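Local atomic coordinates of cysteine hydrolase (Vibrio cholerae, PDB entry 6V98), a protein that is a type VI secretion system effector, probably a cysteine hydrolase related to papain-like peptidases, delivered by the bacterium into competing cells. Residues G46-N51 with T57-Y62. Residues are numbered along the deposited sequence; the frame is centred on the assembly and turned at random.
Sequences GVILIN and TRYYEY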
ATOM      1  N   GLY A  46      -0.230   1.662  -3.049  1.00 19.79           N
ATOM      2  CA  GLY A  46       0.895   1.311  -2.193  1.00 24.59           C
ATOM      3  C   GLY A  46       0.385   0.633  -0.936  1.00 22.31           C
ATOM      4  O   GLY A  46      -0.803   0.332  -0.869  1.00 22.45           O
ATOM      5  N   VAL A  47       1.236   0.369   0.057  1.00 19.25           N
ATOM      6  CA  VAL A  47       0.756  -0.288   1.272  1.00 19.12           C
ATOM      7  C   VAL A  47       1.518   0.245   2.479  1.00 21.62           C
ATOM      8  O   VAL A  47       2.744   0.362   2.457  1.00 21.51           O
ATOM      9  CB  VAL A  47       0.851  -1.830   1.174  1.00 19.44           C
ATOM     10  CG1 VAL A  47       2.289  -2.302   0.942  1.00 20.39           C
ATOM     11  CG2 VAL A  47       0.213  -2.495   2.403  1.00 21.75           C
ATOM     12  N   ILE A  48       0.776   0.578   3.527  1.00 19.41           N
ATOM     13  CA  ILE A  48       1.342   0.930   4.818  1.00 19.94           C
ATOM     14  C   ILE A  48       1.323  -0.300   5.702  1.00 21.13           C
ATOM     15  O   ILE A  48       0.308  -1.002   5.777  1.00 24.87           O
ATOM     16  CB  ILE A  48       0.545   2.068   5.478  1.00 21.42           C
ATOM     17  CG1 ILE A  48       0.571   3.303   4.582  1.00 20.80           C
ATOM     18  CG2 ILE A  48       1.129   2.367   6.853  1.00 24.35           C
ATOM     19  CD1 ILE A  48      -0.338   4.453   5.078  1.00 23.85           C
ATOM     20  N   LEU A  49       2.426  -0.544   6.401  1.00 20.92           N
ATOM     21  CA  LEU A  49       2.551  -1.675   7.313  1.00 25.96           C
ATOM     22  C   LEU A  49       2.899  -1.151   8.698  1.00 24.76           C
ATOM     23  O   LEU A  49       3.878  -0.420   8.851  1.00 24.11           O
ATOM     24  CB  LEU A  49       3.634  -2.647   6.826  1.00 23.06           C
ATOM     25  CG  LEU A  49       4.034  -3.730   7.828  1.00 25.81           C
ATOM     26  CD1 LEU A  49       2.927  -4.750   7.953  1.00 24.92           C
ATOM     27  CD2 LEU A  49       5.326  -4.405   7.401  1.00 26.34           C
ATOM     28  N   ILE A  50       2.112  -1.522   9.706  1.00 24.81           N
ATOM     29  CA  ILE A  50       2.307  -1.005  11.060  1.00 25.60           C
ATOM     30  C   ILE A  50       2.418  -2.151  12.058  1.00 31.64           C
ATOM     31  O   ILE A  50       1.567  -3.048  12.079  1.00 30.04           O
ATOM     32  CB  ILE A  50       1.173  -0.061  11.483  1.00 24.75           C
ATOM     33  CG1 ILE A  50       1.092   1.114  10.515  1.00 27.75           C
ATOM     34  CG2 ILE A  50       1.423   0.429  12.916  1.00 24.37           C
ATOM     35  CD1 ILE A  50      -0.184   1.913  10.649  1.00 25.43           C
ATOM     36  N   ASN A  51       3.464  -2.105  12.887  1.00 27.20           N
ATOM     37  CA  ASN A  51       3.594  -2.989  14.041  1.00 28.31           C
ATOM     38  C   ASN A  51       2.575  -2.601  15.109  1.00 31.72           C
ATOM     39  O   ASN A  51       2.625  -1.487  15.645  1.00 32.09           O
ATOM     40  CB  ASN A  51       5.007  -2.900  14.615  1.00 26.98           C
ATOM     41  CG  ASN A  51       5.272  -3.961  15.672  1.00 32.07           C
ATOM     42  OD1 ASN A  51       4.562  -4.044  16.671  1.00 37.28           O
ATOM     43  ND2 ASN A  51       6.279  -4.797  15.438  1.00 35.68           N
ATOM     44  N   THR A  57       6.327   1.876  11.525  1.00 26.65           N
ATOM     45  CA  THR A  57       5.578   1.992  10.279  1.00 24.84           C
ATOM     46  C   THR A  57       6.515   1.893   9.077  1.00 29.03           C
ATOM     47  O   THR A  57       7.598   2.482   9.073  1.00 30.22           O
ATOM     48  CB  THR A  57       4.817   3.337  10.245  1.00 28.28           C
ATOM     49  OG1 THR A  57       3.964   3.425  11.392  1.00 32.37           O
ATOM     50  CG2 THR A  57       3.951   3.466   9.004  1.00 28.64           C
ATOM     51  N   ARG A  58       6.089   1.149   8.057  1.00 23.31           N
ATOM     52  CA  ARG A  58       6.783   1.045   6.778  1.00 25.01           C
ATOM     53  C   ARG A  58       5.817   1.356   5.644  1.00 23.37           C
ATOM     54  O   ARG A  58       4.612   1.136   5.754  1.00 23.84           O
ATOM     55  CB  ARG A  58       7.362  -0.367   6.543  1.00 29.70           C
ATOM     56  CG  ARG A  58       8.186  -0.896   7.692  1.00 32.29           C
ATOM     57  CD  ARG A  58       9.489  -0.142   7.771  1.00 36.84           C
ATOM     58  NE  ARG A  58      10.393  -0.736   8.745  1.00 49.93           N
ATOM     59  CZ  ARG A  58      10.896  -0.089   9.793  1.00 56.62           C
ATOM     60  NH1 ARG A  58      10.579   1.186  10.015  1.00 53.78           N
ATOM     61  NH2 ARG A  58      11.716  -0.722  10.622  1.00 65.91           N
ATOM     62  N   TYR A  59       6.364   1.820   4.524  1.00 23.13           N
ATOM     63  CA  TYR A  59       5.574   2.025   3.318  1.00 21.84           C
ATOM     64  C   TYR A  59       6.337   1.461   2.129  1.00 21.76           C
ATOM     65  O   TYR A  59       7.527   1.749   1.960  1.00 20.43           O
ATOM     66  CB  TYR A  59       5.242   3.512   3.099  1.00 22.13           C
ATOM     67  CG  TYR A  59       4.494   3.753   1.807  1.00 21.27           C
ATOM     68  CD1 TYR A  59       5.182   4.059   0.634  1.00 21.88           C
ATOM     69  CD2 TYR A  59       3.110   3.640   1.747  1.00 22.59           C
ATOM     70  CE1 TYR A  59       4.506   4.251  -0.566  1.00 19.92           C
ATOM     71  CE2 TYR A  59       2.427   3.816   0.551  1.00 20.07           C
ATOM     72  CZ  TYR A  59       3.128   4.122  -0.593  1.00 21.91           C
ATOM     73  OH  TYR A  59       2.465   4.324  -1.778  1.00 23.89           O
ATOM     74  N   TYR A  60       5.656   0.636   1.328  1.00 24.20           N
ATOM     75  CA  TYR A  60       6.217   0.039   0.127  1.00 20.86           C
ATOM     76  C   TYR A  60       5.252   0.215  -1.032  1.00 20.26           C
ATOM     77  O   TYR A  60       4.033   0.289  -0.843  1.00 19.34           O
ATOM     78  CB  TYR A  60       6.486  -1.464   0.317  1.00 18.98           C
ATOM     79  CG  TYR A  60       7.737  -1.794   1.091  1.00 23.13           C
ATOM     80  CD1 TYR A  60       7.772  -1.728   2.487  1.00 24.77           C
ATOM     81  CD2 TYR A  60       8.886  -2.187   0.421  1.00 25.49           C
ATOM     82  CE1 TYR A  60       8.942  -2.050   3.188  1.00 29.68           C
ATOM     83  CE2 TYR A  60      10.048  -2.512   1.100  1.00 28.92           C
ATOM     84  CZ  TYR A  60      10.081  -2.445   2.472  1.00 31.42           C
ATOM     85  OH  TYR A  60      11.264  -2.773   3.101  1.00 32.54           O
ATOM     86  N   GLU A  61       5.805   0.255  -2.242  1.00 20.53           N
ATOM     87  CA  GLU A  61       4.971   0.289  -3.432  1.00 20.15           C
ATOM     88  C   GLU A  61       5.759  -0.284  -4.603  1.00 22.20           C
ATOM     89  O   GLU A  61       6.986  -0.393  -4.559  1.00 23.00           O
ATOM     90  CB  GLU A  61       4.505   1.724  -3.750  1.00 19.29           C
ATOM     91  CG  GLU A  61       5.657   2.669  -4.018  1.00 20.38           C
ATOM     92  CD  GLU A  61       5.263   4.126  -3.878  1.00 25.25           C
ATOM     93  OE1 GLU A  61       4.066   4.426  -4.035  1.00 24.76           O
ATOM     94  OE2 GLU A  61       6.159   4.956  -3.618  1.00 25.67           O
ATOM     95  N   TYR A  62       5.028  -0.625  -5.660  1.00 19.63           N
ATOM     96  CA  TYR A  62       5.596  -1.174  -6.884  1.00 19.57           C
ATOM     97  C   TYR A  62       5.099  -0.351  -8.059  1.00 20.09           C
ATOM     98  O   TYR A  62       3.911  -0.038  -8.141  1.00 24.10           O
ATOM     99  CB  TYR A  62       5.181  -2.626  -7.046  1.00 21.84           C
ATOM    100  CG  TYR A  62       5.568  -3.237  -8.372  1.00 24.32           C
ATOM    101  CD1 TYR A  62       6.886  -3.590  -8.635  1.00 20.19           C
ATOM    102  CD2 TYR A  62       4.613  -3.468  -9.358  1.00 23.64           C
ATOM    103  CE1 TYR A  62       7.240  -4.174  -9.856  1.00 21.69           C
ATOM    104  CE2 TYR A  62       4.962  -4.035 -10.578  1.00 24.86           C
ATOM    105  CZ  TYR A  62       6.277  -4.379 -10.811  1.00 21.38           C
ATOM    106  OH  TYR A  62       6.632  -4.948 -12.000  1.00 23.36           O
TER
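Gly46 lies against the outer end of the Tyr59 side chain: its CA is 3.4 Å from Tyr59 OH. With CG trans to the backbone N (chi1 176°), the Tyr59 ring is laid obliquely along the Val47 backbone and reaches Gly46; on the way its CD2 comes within 3.4 Å of Val47 O, an approach that is neither face-on nor edge-on. Tyr59 OH donates a hydrogen bond to Glu61 OE1 at 2.8 Å, meeting the carboxylate from well above its plane; His44 also bonds OE1, while Arg77 and Ser107 hold OE2, so both oxygens of this buried carboxylate are engaged. Val47 pairs with Tyr60 through two backbone hydrogen bonds, with Val47 N 2.9 Å from Tyr60 O, and its CG1 packs near Tyr60 CB. On the other face of the sheet, Ile48 presents CG1 to the edge of the Tyr59 ring, 3.8 Å from CD2, and CG2 to Thr57 CG2 at 3.7 Å. The two strands, 44-50 and 57-63, form an antiparallel beta hairpin inside the seven-stranded sheet, flanked by strands 5-12 and 75-78, with helix 93-107 covering the Ile48 and Tyr59 side and helix 123-134 packing on the face bearing Leu49 and Tyr60. Leu49 and Arg58 exchange a second pair of backbone bonds, Leu49 N lying 2.8 Å from Arg58 O; the Arg58 side chain bends at chi2 and its end leads away from strand 44-50. Ile50 runs beside Thr57, pointing the same way, with CG1 3.8 Å from Thr57 OG1, a hydroxyl that is hydrogen-bonded to Gly55 O and Val84 N.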